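Local coordinates for RagB/SusD domain protein (Flavobacterium johnsoniae, PDB 5J5U) that binds chitin and, as a SusD homologue, probably captures chitin or its fragments for uptake at the outer membrane of Flavobacterium johnsoniae, at residues A[47-52]-A[411-416]; A[112-117]-A[415-420]; A[278-283]-A[317-322]. All blocks are in the same frame, centred on the assembly; numbering follows the deposited sequence.

Contact 1: A[47-52]-A[411-416]; sequences QHYSGS and YLFNSI
The imidazole of H48 is held against L412 and S415, and this corner is the tightly packed part of the contact. L412 CD1 lies over the centre of one ring face, 3.5 Å from the H48 ring centroid and 14° off its normal, a CH-pi contact. It gets there because CG of L412 stands opposite the backbone N (chi1 -167°), which carries the branch alongside the histidine. At the ring edge, in plane, ND1 of H48 is hydrogen-bonded to S415 OG at 3.0 Å and 162°, while NE2 bonds to the carbonyl oxygen of W408, in the last turn of helix 399-410. Gripped at both nitrogens and covered on one face, the imidazole has little freedom to rotate. Its CE1 also comes within 3.5 Å of Y411 O.

That carbonyl accepts the N-H of N414 (2.9 Å from N414 N to Y411 O), closing a type II beta turn that links helix 399-410 to helix 415-425 in the helical, TPR-related scaffold of SusD-like proteins. On the other side, H48 follows Q47, the positive-phi residue of the Schellman motif ending helix 31-45, so the contact joins two helix boundaries far apart in sequence.

On the Y49 side a water enters the contact and the carbon packing is wider. The side chains of Y49 and F413 cross at about a right angle, with F413 CD1 3.2 Å from Y49 OH, near the phenol plane, but the ring carbon Y49 CZ stays 4.4 Å from L412 CD1. The water lies between Y49 OH and S415 OG, only 2.5 Å from each, so its bridging bonds are doubtful in detail. It sits at the edge of the Y49 ring, in plane. Farther along, N414 turns away from 47-52 and is partly exposed.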
loop_
_atom_site.group_PDB
_atom_site.type_symbol
_atom_site.label_atom_id
_atom_site.label_comp_id
_atom_site.label_asym_id
_atom_site.label_seq_id
_atom_site.Cartn_x
_atom_site.Cartn_y
_atom_site.Cartn_z
ATOM N N GLN A 47 2.981 -10.693 5.621
ATOM C CA GLN A 47 3.005 -11.001 7.037
ATOM C C GLN A 47 2.870 -9.750 7.909
ATOM O O GLN A 47 3.537 -9.599 8.939
ATOM C CB GLN A 47 4.272 -11.783 7.368
ATOM C CG GLN A 47 4.399 -13.053 6.541
ATOM C CD GLN A 47 5.556 -13.990 6.988
ATOM O OE1 GLN A 47 6.541 -13.552 7.596
ATOM N NE2 GLN A 47 5.429 -15.279 6.664
ATOM N N HIS A 48 1.997 -8.846 7.474
ATOM C CA HIS A 48 1.503 -7.799 8.331
ATOM C C HIS A 48 0.579 -8.413 9.408
ATOM O O HIS A 48 0.596 -7.988 10.569
ATOM C CB HIS A 48 0.735 -6.758 7.515
ATOM C CG HIS A 48 1.599 -5.674 6.951
ATOM N ND1 HIS A 48 1.129 -4.752 6.038
ATOM C CD2 HIS A 48 2.899 -5.371 7.154
ATOM C CE1 HIS A 48 2.105 -3.919 5.715
ATOM N NE2 HIS A 48 3.190 -4.279 6.375
ATOM N N TYR A 49 -0.230 -9.408 9.028
ATOM C CA TYR A 49 -1.219 -9.980 9.965
ATOM C C TYR A 49 -1.261 -11.510 10.033
ATOM O O TYR A 49 -0.933 -12.207 9.048
ATOM C CB TYR A 49 -2.631 -9.513 9.591
ATOM C CG TYR A 49 -2.765 -8.053 9.218
ATOM C CD1 TYR A 49 -2.844 -7.069 10.196
ATOM C CD2 TYR A 49 -2.855 -7.668 7.895
ATOM C CE1 TYR A 49 -2.995 -5.748 9.872
ATOM C CE2 TYR A 49 -3.018 -6.318 7.547
ATOM C CZ TYR A 49 -3.085 -5.363 8.546
ATOM O OH TYR A 49 -3.228 -4.026 8.218
ATOM N N SER A 50 -1.722 -12.037 11.168
ATOM C CA SER A 50 -2.084 -13.458 11.248
ATOM C C SER A 50 -3.106 -13.742 12.370
ATOM O O SER A 50 -3.230 -12.979 13.315
ATOM C CB SER A 50 -0.816 -14.310 11.427
ATOM O OG SER A 50 -1.065 -15.667 11.091
ATOM N N GLY A 51 -3.845 -14.839 12.281
ATOM C CA GLY A 51 -4.737 -15.180 13.372
ATOM C C GLY A 51 -6.185 -15.441 13.040
ATOM O O GLY A 51 -6.776 -16.380 13.571
ATOM N N SER A 52 -6.774 -14.590 12.204
ATOM C CA SER A 52 -8.162 -14.773 11.793
ATOM C C SER A 52 -8.286 -15.904 10.762
ATOM O O SER A 52 -7.309 -16.261 10.108
ATOM C CB SER A 52 -8.736 -13.484 11.207
ATOM O OG SER A 52 -8.398 -13.329 9.836
ATOM N N TYR A 411 3.897 1.167 5.482
ATOM C CA TYR A 411 2.797 0.712 4.636
ATOM C C TYR A 411 1.793 -0.159 5.348
ATOM O O TYR A 411 0.961 -0.795 4.698
ATOM C CB TYR A 411 3.324 -0.070 3.440
ATOM C CG TYR A 411 3.984 0.765 2.373
ATOM C CD1 TYR A 411 3.424 1.966 1.940
ATOM C CD2 TYR A 411 5.179 0.368 1.821
ATOM C CE1 TYR A 411 4.044 2.739 0.962
ATOM C CE2 TYR A 411 5.798 1.112 0.839
ATOM C CZ TYR A 411 5.238 2.295 0.415
ATOM O OH TYR A 411 5.888 3.021 -0.565
ATOM N N LEU A 412 1.866 -0.216 6.674
ATOM C CA LEU A 412 0.866 -0.956 7.440
ATOM C C LEU A 412 -0.512 -0.349 7.184
ATOM O O LEU A 412 -0.619 0.867 7.046
ATOM C CB LEU A 412 1.211 -0.945 8.927
ATOM C CG LEU A 412 0.433 -1.923 9.799
ATOM C CD1 LEU A 412 0.712 -3.328 9.326
ATOM C CD2 LEU A 412 0.806 -1.743 11.306
ATOM N N PHE A 413 -1.537 -1.199 7.068
ATOM C CA PHE A 413 -2.892 -0.805 6.657
ATOM C C PHE A 413 -2.991 -0.393 5.178
ATOM O O PHE A 413 -4.092 -0.161 4.674
ATOM C CB PHE A 413 -3.435 0.327 7.545
ATOM C CG PHE A 413 -3.274 0.059 9.013
ATOM C CD1 PHE A 413 -3.650 -1.158 9.549
ATOM C CD2 PHE A 413 -2.688 1.006 9.849
ATOM C CE1 PHE A 413 -3.479 -1.420 10.897
ATOM C CE2 PHE A 413 -2.519 0.753 11.193
ATOM C CZ PHE A 413 -2.920 -0.454 11.722
ATOM N N ASN A 414 -1.851 -0.330 4.490
ATOM C CA ASN A 414 -1.807 -0.194 3.031
ATOM C C ASN A 414 -0.946 -1.325 2.472
ATOM O O ASN A 414 0.134 -1.097 1.928
ATOM C CB ASN A 414 -1.246 1.165 2.586
ATOM C CG ASN A 414 -1.603 1.488 1.138
ATOM O OD1 ASN A 414 -2.060 0.615 0.388
ATOM N ND2 ASN A 414 -1.362 2.723 0.728
ATOM N N SER A 415 -1.429 -2.547 2.662
ATOM C CA SER A 415 -0.624 -3.728 2.437
ATOM C C SER A 415 -0.300 -3.985 0.973
ATOM O O SER A 415 0.664 -4.697 0.689
ATOM C CB SER A 415 -1.305 -4.965 3.033
ATOM O OG SER A 415 -1.354 -4.860 4.440
ATOM N N ILE A 416 -1.094 -3.433 0.059
ATOM C CA ILE A 416 -0.808 -3.573 -1.359
ATOM C C ILE A 416 0.596 -3.007 -1.662
ATOM O O ILE A 416 1.392 -3.651 -2.363
ATOM C CB ILE A 416 -1.872 -2.877 -2.217
ATOM C CG1 ILE A 416 -3.195 -3.627 -2.136
ATOM C CG2 ILE A 416 -1.430 -2.782 -3.697
ATOM C CD1 ILE A 416 -4.318 -2.951 -2.930
HETATM O O HOH W 1 -3.242 -3.757 5.719
#

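Contact 2: A[112-117]-A[415-420]; sequences AQRLTD and SIEAYS
Q113 reaches across to E417 in the one direct hydrogen bond between the two helix segments: NE2 donates to E417 OE2 at 2.8 Å, nearly straight at 168°. The carboxylate is met on its syn side, and the bond stays in the amide plane of Q113, although the two flat groups stand almost perpendicular. With CG opposite its backbone N (chi1 171°) and a bend at the next torsion, Q113 brings the same NE2 within 3.0 Å of D117 OD2, one turn along its own helix, where the donor approaches from above the carboxylate plane.

Water extends this polar cluster. One molecule donates to D117 OD2 and to E417 OE2, at 2.9 Å each, and accepts from S420 OG at 2.7 Å. Salt bridges to R195, whose charge would probably ease their repulsion, pair both buried acids; D117 OD1 is hydrogen-bonded to the Y147 hydroxyl and W481 NE1.

The nonpolar contacts are looser in distance. R114 CG lies 4.4 Å from I416 CG2, and D117 CB approaches S420 OG to 3.8 Å.

The segment axes pass 10.7 Å apart at 45°, with the Q113-E417 bond and the water between helices 98-119 and 415-425. Helix 178-195 closes one flank through R195, M188 and L192, and helix 31-45 packs on I416 with T37 and S42.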
loop_
_atom_site.group_PDB
_atom_site.type_symbol
_atom_site.label_atom_id
_atom_site.label_comp_id
_atom_site.label_asym_id
_atom_site.label_seq_id
_atom_site.Cartn_x
_atom_site.Cartn_y
_atom_site.Cartn_z
ATOM N N ALA A 112 -5.062 3.277 -11.041
ATOM C CA ALA A 112 -4.592 2.203 -11.942
ATOM C C ALA A 112 -3.304 1.524 -11.456
ATOM O O ALA A 112 -3.049 0.346 -11.743
ATOM C CB ALA A 112 -4.381 2.756 -13.345
ATOM N N GLN A 113 -2.492 2.296 -10.736
ATOM C CA GLN A 113 -1.228 1.821 -10.189
ATOM C C GLN A 113 -1.382 0.562 -9.310
ATOM O O GLN A 113 -0.596 -0.382 -9.425
ATOM C CB GLN A 113 -0.551 2.947 -9.397
ATOM C CG GLN A 113 0.662 2.518 -8.614
ATOM C CD GLN A 113 0.379 2.425 -7.117
ATOM O OE1 GLN A 113 -0.028 3.418 -6.486
ATOM N NE2 GLN A 113 0.598 1.227 -6.534
ATOM N N ARG A 114 -2.354 0.566 -8.411
ATOM C CA ARG A 114 -2.594 -0.628 -7.615
ATOM C C ARG A 114 -2.905 -1.801 -8.576
ATOM O O ARG A 114 -2.303 -2.895 -8.477
ATOM C CB ARG A 114 -3.732 -0.385 -6.604
ATOM C CG ARG A 114 -3.398 0.710 -5.523
ATOM C CD ARG A 114 -4.636 1.423 -4.987
ATOM N NE ARG A 114 -5.660 1.551 -6.022
ATOM C CZ ARG A 114 -6.971 1.564 -5.809
ATOM N NH1 ARG A 114 -7.455 1.499 -4.579
ATOM N NH2 ARG A 114 -7.805 1.642 -6.844
ATOM N N LEU A 115 -3.762 -1.527 -9.563
ATOM C CA LEU A 115 -4.236 -2.541 -10.494
ATOM C C LEU A 115 -3.088 -3.275 -11.204
ATOM O O LEU A 115 -2.957 -4.502 -11.075
ATOM C CB LEU A 115 -5.191 -1.911 -11.518
ATOM C CG LEU A 115 -6.053 -2.862 -12.356
ATOM C CD1 LEU A 115 -6.921 -3.732 -11.474
ATOM C CD2 LEU A 115 -6.935 -2.060 -13.280
ATOM N N THR A 116 -2.241 -2.527 -11.912
ATOM C CA THR A 116 -1.161 -3.146 -12.680
ATOM C C THR A 116 -0.211 -3.818 -11.682
ATOM O O THR A 116 0.221 -4.972 -11.884
ATOM C CB THR A 116 -0.439 -2.118 -13.623
ATOM O OG1 THR A 116 0.607 -2.756 -14.360
ATOM C CG2 THR A 116 0.090 -0.865 -12.863
ATOM N N ASP A 117 0.013 -3.160 -10.542
ATOM C CA ASP A 117 0.988 -3.694 -9.597
ATOM C C ASP A 117 0.535 -5.072 -9.086
ATOM O O ASP A 117 1.369 -5.934 -8.753
ATOM C CB ASP A 117 1.201 -2.736 -8.448
ATOM C CG ASP A 117 2.178 -1.629 -8.795
ATOM O OD1 ASP A 117 2.746 -1.672 -9.911
ATOM O OD2 ASP A 117 2.378 -0.729 -7.936
ATOM N N SER A 415 -1.429 -2.547 2.662
ATOM C CA SER A 415 -0.624 -3.728 2.437
ATOM C C SER A 415 -0.300 -3.985 0.973
ATOM O O SER A 415 0.664 -4.697 0.689
ATOM C CB SER A 415 -1.305 -4.965 3.033
ATOM O OG SER A 415 -1.354 -4.860 4.440
ATOM N N ILE A 416 -1.094 -3.433 0.059
ATOM C CA ILE A 416 -0.808 -3.573 -1.359
ATOM C C ILE A 416 0.596 -3.007 -1.662
ATOM O O ILE A 416 1.392 -3.651 -2.363
ATOM C CB ILE A 416 -1.872 -2.877 -2.217
ATOM C CG1 ILE A 416 -3.195 -3.627 -2.136
ATOM C CG2 ILE A 416 -1.430 -2.782 -3.697
ATOM C CD1 ILE A 416 -4.318 -2.951 -2.930
ATOM N N GLU A 417 0.906 -1.828 -1.107
ATOM C CA GLU A 417 2.209 -1.182 -1.327
ATOM C C GLU A 417 3.368 -1.935 -0.677
ATOM O O GLU A 417 4.423 -2.068 -1.253
ATOM C CB GLU A 417 2.195 0.258 -0.820
ATOM C CG GLU A 417 1.284 1.157 -1.609
ATOM C CD GLU A 417 1.446 0.951 -3.099
ATOM O OE1 GLU A 417 2.596 1.062 -3.581
ATOM O OE2 GLU A 417 0.431 0.677 -3.781
ATOM N N ALA A 418 3.156 -2.423 0.531
ATOM C CA ALA A 418 4.150 -3.232 1.192
ATOM C C ALA A 418 4.418 -4.508 0.404
ATOM O O ALA A 418 5.555 -4.929 0.303
ATOM C CB ALA A 418 3.705 -3.569 2.583
ATOM N N TYR A 419 3.370 -5.143 -0.099
ATOM C CA TYR A 419 3.470 -6.364 -0.923
ATOM C C TYR A 419 4.288 -6.089 -2.174
ATOM O O TYR A 419 5.145 -6.886 -2.539
ATOM C CB TYR A 419 2.074 -6.895 -1.290
ATOM C CG TYR A 419 2.030 -8.082 -2.254
ATOM C CD1 TYR A 419 2.820 -9.227 -2.061
ATOM C CD2 TYR A 419 1.152 -8.077 -3.332
ATOM C CE1 TYR A 419 2.757 -10.319 -2.940
ATOM C CE2 TYR A 419 1.071 -9.160 -4.219
ATOM C CZ TYR A 419 1.881 -10.273 -4.038
ATOM O OH TYR A 419 1.766 -11.319 -4.950
ATOM N N SER A 420 4.042 -4.946 -2.816
ATOM C CA SER A 420 4.839 -4.577 -3.990
ATOM C C SER A 420 6.318 -4.308 -3.625
ATOM O O SER A 420 7.234 -4.795 -4.307
ATOM C CB SER A 420 4.224 -3.364 -4.696
ATOM O OG SER A 420 2.908 -3.658 -5.160
HETATM O O HOH W 2 1.285 -1.558 -5.413
#

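Contact 3: A[278-283]-A[317-322]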
loop_
_atom_site.group_PDB
_atom_site.type_symbol
_atom_site.label_atom_id
_atom_site.label_comp_id
_atom_site.label_asym_id
_atom_site.label_seq_id
_atom_site.Cartn_x
_atom_site.Cartn_y
_atom_site.Cartn_z
ATOM N N MET A 278 1.323 1.961 20.291
ATOM C CA MET A 278 0.414 2.760 19.480
ATOM C C MET A 278 -0.394 1.826 18.581
ATOM O O MET A 278 -1.508 2.154 18.185
ATOM C CB MET A 278 1.183 3.782 18.634
ATOM C CG MET A 278 2.094 4.714 19.439
ATOM S SD MET A 278 3.018 5.884 18.420
ATOM C CE MET A 278 1.663 6.844 17.731
ATOM N N LEU A 279 0.183 0.665 18.257
ATOM C CA LEU A 279 -0.444 -0.284 17.328
ATOM C C LEU A 279 -1.077 -1.485 18.039
ATOM O O LEU A 279 -2.200 -1.863 17.733
ATOM C CB LEU A 279 0.589 -0.795 16.298
ATOM C CG LEU A 279 1.173 0.207 15.305
ATOM C CD1 LEU A 279 2.382 -0.363 14.579
ATOM C CD2 LEU A 279 0.121 0.651 14.321
ATOM N N ALA A 280 -0.343 -2.092 18.972
ATOM C CA ALA A 280 -0.759 -3.357 19.583
ATOM C C ALA A 280 -1.358 -3.213 20.995
ATOM O O ALA A 280 -0.891 -2.423 21.814
ATOM C CB ALA A 280 0.414 -4.304 19.635
ATOM N N THR A 281 -2.371 -4.019 21.280
ATOM C CA THR A 281 -2.887 -4.138 22.622
ATOM C C THR A 281 -2.127 -5.259 23.330
ATOM O O THR A 281 -1.725 -6.243 22.694
ATOM C CB THR A 281 -4.371 -4.458 22.630
ATOM O OG1 THR A 281 -4.574 -5.759 22.069
ATOM C CG2 THR A 281 -5.154 -3.415 21.847
ATOM N N PRO A 282 -1.922 -5.117 24.647
ATOM C CA PRO A 282 -1.126 -6.101 25.400
ATOM C C PRO A 282 -1.829 -7.450 25.541
ATOM O O PRO A 282 -3.044 -7.502 25.428
ATOM C CB PRO A 282 -0.962 -5.432 26.771
ATOM C CG PRO A 282 -2.169 -4.518 26.892
ATOM C CD PRO A 282 -2.414 -4.014 25.500
ATOM N N LYS A 283 -1.079 -8.526 25.770
ATOM C CA LYS A 283 -1.692 -9.817 26.095
ATOM C C LYS A 283 -2.484 -9.714 27.406
ATOM O O LYS A 283 -2.108 -8.954 28.306
ATOM C CB LYS A 283 -0.623 -10.905 26.225
ATOM C CG LYS A 283 0.206 -11.145 24.982
ATOM C CD LYS A 283 1.541 -11.815 25.341
ATOM C CE LYS A 283 1.355 -13.069 26.192
ATOM N NZ LYS A 283 2.678 -13.679 26.488
ATOM N N ALA A 317 -3.296 -14.960 24.775
ATOM C CA ALA A 317 -1.848 -14.992 24.909
ATOM C C ALA A 317 -1.151 -14.373 23.697
ATOM O O ALA A 317 0.035 -14.614 23.459
ATOM C CB ALA A 317 -1.365 -16.424 25.128
ATOM N N ALA A 318 -1.901 -13.613 22.907
ATOM C CA ALA A 318 -1.301 -12.845 21.824
ATOM C C ALA A 318 -1.811 -11.395 21.836
ATOM O O ALA A 318 -2.975 -11.136 22.134
ATOM C CB ALA A 318 -1.576 -13.525 20.448
ATOM N N SER A 319 -0.925 -10.459 21.518
ATOM C CA SER A 319 -1.310 -9.064 21.357
ATOM C C SER A 319 -2.390 -8.914 20.303
ATOM O O SER A 319 -2.438 -9.676 19.322
ATOM C CB SER A 319 -0.109 -8.196 20.955
ATOM O OG SER A 319 0.786 -7.980 22.035
ATOM N N GLY A 320 -3.223 -7.899 20.495
ATOM C CA GLY A 320 -4.293 -7.557 19.577
ATOM C C GLY A 320 -4.060 -6.233 18.859
ATOM O O GLY A 320 -2.948 -5.720 18.792
ATOM N N ILE A 321 -5.123 -5.682 18.291
ATOM C CA ILE A 321 -4.999 -4.450 17.541
ATOM C C ILE A 321 -5.780 -3.362 18.242
ATOM O O ILE A 321 -6.924 -3.584 18.634
ATOM C CB ILE A 321 -5.490 -4.619 16.093
ATOM C CG1 ILE A 321 -4.593 -5.621 15.354
ATOM C CG2 ILE A 321 -5.529 -3.269 15.386
ATOM C CD1 ILE A 321 -5.157 -6.114 14.024
ATOM N N GLN A 322 -5.151 -2.202 18.412
ATOM C CA GLN A 322 -5.793 -1.094 19.107
ATOM C C GLN A 322 -7.094 -0.754 18.408
ATOM O O GLN A 322 -7.147 -0.675 17.176
ATOM C CB GLN A 322 -4.876 0.130 19.177
ATOM C CG GLN A 322 -3.688 -0.013 20.145
ATOM C CD GLN A 322 -4.072 0.264 21.603
ATOM O OE1 GLN A 322 -5.255 0.350 21.942
ATOM N NE2 GLN A 322 -3.066 0.418 22.466
#
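A minimal antiparallel two-stranded sheet, 280-281 against 320-321, is built on the pairing of T281 with G320. As the hydrogen-bonded pair they exchange backbone bonds, T281 N to G320 O and G320 N to T281 O, each 3.1 Å. A280 is matched with I321 in the adjoining non-hydrogen-bonded pair, their side chains diverging, and A280 CA makes a CA-H...O contact with G320 O. The pairing runs on past the strand into the preceding helix end, where Q322 N donates to L279 O at 3.0 Å and 168°.

T281 leans onto the facing strand. Its OG1 takes the crowded position between backbone N and carbonyl carbon (chi1 66°), which sets it 3.0 Å from G320 N in a weak extra bond; the lack of a side chain on G320 gives the hydroxyl room. The methyl branch CG2 lies beside Q322, 3.6 Å from its N. Q322, bent at its second torsion, passes its CG by L279 O at 3.4 Å and gives its amide NE2 to the carbonyl of K277.

At the other end, the aliphatic part of K283 runs along the backbone of 317-319: CG is 3.7 Å from S319 N and CE 3.4 Å from A317 O. Its ammonium group goes on to salt bridges with E296 and E300. Shortening this lysine to an alanine is likely to leave those two acids without their shared positive partner and to open a gap beside the A317-S319 backbone.

The long link between the strands folds back beside them, E300 also meeting S319. L279 and I321 pack on F260 of strand 259-260, A318 touches H259, and helix 262-270 supports L279 and A280 through L268 and I265.

Overall arrangement
Contacts 1 and 2 share S415 and I416, the first turn of helix 415-425, which meets the H48 segment at its start and helix 98-119 on another flank. Their centres lie 13 Å apart, and they touch where A418 CB packs on H48 CE1 at 3.5 Å. Contact 3 is more peripheral, its centre about 22 Å from the centre of the chain, and lies within the long sequence loop that contact 1 closes. It joins contact 1 through L279, whose CD1 is 3.9 Å from L412 CD2. Contacts 2 and 3 do not meet; their nearest atoms are about 10 Å apart. No ligand in these contacts marks where chitin binds.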